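Local coordinates for protein glutathione S-transferase domain (Xanthobacter autotrophicus, PDB 4HZ2) that binds glutathione and probably acts as a glutathione transferase, a family that joins this thiol to electrophilic substrates, at residues E124-V129 against L147-T152. Sequence-based numbering, arbitrary orientation.
Sequences EPYIAV and LADCAT
C150 presses its sulfur against the backbone of Y126, where the helices 107-137 and 144-165 come together. C150 SG lies 3.5 Å from Y126 O, and CB of C150 stands beside the same oxygen. Having C150 SG anti to its own carbonyl carbon (chi1 -86°) directs the sulfur at the partner helix. A small, polarisable side chain suits this place, because the CA atoms of Y126 and C150 approach to 4.6 Å and the axes of the two short segments to 8.5 Å.

The side-chain packing is apolar and gathers round the sulfur. Y126 CD1 comes to 4.2 Å from C150 SG. V129, one turn beyond P125, adds a branched surface: V129 CG1 rests 4.4 Å from C150 SG. The CD1 side of the tyrosine ring also passes obliquely by C150 CA, and P125 CB sits over the centre of one ring face, a rigid neighbour for a flat group.

Polar atoms border this packing. Y126 CB is a CH group 3.8 Å from C150 O. Alongside the far part of the ring, D149 brings OD2 to 4.0 Å from Y126 CE1, with carboxylate and ring planes 79° apart, and its OD1 forms a salt bridge with R153, whose side chain also touches Y126.

The pair belongs to the all-helical C-terminal domain of the GST fold, its segments crossing at -113°. Helix 107-137 is kinked here: the N of P125, which carries no hydrogen, and that of Y126 make no bond to the turn before. E124 OE2 accepts a hydrogen bond from glutathione-binding N33, and OE1 has another with the hydroxyl of Y121 of the second subunit. Helix 178-187 packs through Y186 against E124, I127 and A128.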
# COMPACT_ATOMS: atom_id res chain seq x y z
N GLU B 124 5.79 -3.87 -5.55
CA GLU B 124 6.80 -2.81 -5.53
C GLU B 124 8.02 -3.14 -4.65
O GLU B 124 9.17 -2.95 -5.08
CB GLU B 124 6.16 -1.47 -5.09
CG GLU B 124 6.93 -0.24 -5.56
CD GLU B 124 7.96 0.23 -4.56
OE1 GLU B 124 8.19 -0.47 -3.55
OE2 GLU B 124 8.57 1.30 -4.79
N PRO B 125 7.80 -3.62 -3.41
CA PRO B 125 8.98 -3.83 -2.54
C PRO B 125 9.98 -4.87 -3.04
O PRO B 125 11.08 -4.96 -2.48
CB PRO B 125 8.35 -4.29 -1.19
CG PRO B 125 6.95 -3.76 -1.24
CD PRO B 125 6.53 -3.87 -2.69
N TYR B 126 9.62 -5.62 -4.07
CA TYR B 126 10.51 -6.65 -4.63
C TYR B 126 11.02 -6.28 -6.01
O TYR B 126 12.22 -6.40 -6.29
CB TYR B 126 9.81 -8.02 -4.63
CG TYR B 126 9.24 -8.28 -3.27
CD1 TYR B 126 10.09 -8.38 -2.15
CD2 TYR B 126 7.87 -8.35 -3.07
CE1 TYR B 126 9.57 -8.54 -0.87
CE2 TYR B 126 7.34 -8.55 -1.81
CZ TYR B 126 8.19 -8.63 -0.71
OH TYR B 126 7.67 -8.83 0.54
N ILE B 127 10.10 -5.85 -6.87
CA ILE B 127 10.43 -5.51 -8.27
C ILE B 127 11.15 -4.16 -8.34
O ILE B 127 12.21 -4.05 -8.94
CB ILE B 127 9.16 -5.44 -9.17
CG1 ILE B 127 8.34 -6.74 -9.04
CG2 ILE B 127 9.54 -5.19 -10.63
CD1 ILE B 127 9.04 -7.96 -9.58
N ALA B 128 10.57 -3.15 -7.72
CA ALA B 128 11.19 -1.84 -7.77
C ALA B 128 12.52 -1.88 -7.04
O ALA B 128 13.53 -1.33 -7.52
CB ALA B 128 10.27 -0.81 -7.15
N VAL B 129 12.55 -2.53 -5.88
CA VAL B 129 13.77 -2.60 -5.09
C VAL B 129 14.90 -3.36 -5.80
O VAL B 129 16.04 -2.89 -5.84
CB VAL B 129 13.49 -3.16 -3.68
CG1 VAL B 129 14.80 -3.37 -2.91
CG2 VAL B 129 12.54 -2.21 -2.94
N LEU B 147 18.28 -9.71 -2.22
CA LEU B 147 17.98 -9.97 -3.63
C LEU B 147 17.41 -11.36 -3.90
O LEU B 147 16.59 -11.52 -4.81
CB LEU B 147 19.19 -9.68 -4.52
CG LEU B 147 19.37 -8.18 -4.80
CD1 LEU B 147 20.65 -7.95 -5.60
CD2 LEU B 147 18.16 -7.52 -5.50
N ALA B 148 17.80 -12.37 -3.13
CA ALA B 148 17.25 -13.71 -3.34
C ALA B 148 15.78 -13.72 -2.92
O ALA B 148 14.92 -14.31 -3.58
CB ALA B 148 18.04 -14.75 -2.56
N ASP B 149 15.50 -13.05 -1.81
CA ASP B 149 14.14 -12.89 -1.34
C ASP B 149 13.31 -12.12 -2.37
O ASP B 149 12.17 -12.50 -2.66
CB ASP B 149 14.15 -12.13 -0.02
CG ASP B 149 12.79 -12.13 0.66
OD1 ASP B 149 12.31 -13.23 1.02
OD2 ASP B 149 12.21 -11.03 0.82
N CYS B 150 13.89 -11.05 -2.92
CA CYS B 150 13.23 -10.28 -3.97
C CYS B 150 12.90 -11.12 -5.17
O CYS B 150 11.82 -10.99 -5.75
CB CYS B 150 14.12 -9.15 -4.46
SG CYS B 150 13.96 -7.66 -3.47
N ALA B 151 13.85 -11.95 -5.58
CA ALA B 151 13.64 -12.77 -6.76
C ALA B 151 12.45 -13.69 -6.51
O ALA B 151 11.56 -13.81 -7.36
CB ALA B 151 14.90 -13.55 -7.10
N THR B 152 12.42 -14.32 -5.35
CA THR B 152 11.33 -15.24 -5.02
C THR B 152 9.98 -14.53 -4.89
O THR B 152 8.98 -14.93 -5.51
CB THR B 152 11.67 -16.02 -3.72
OG1 THR B 152 12.92 -16.72 -3.92
CG2 THR B 152 10.56 -17.00 -3.36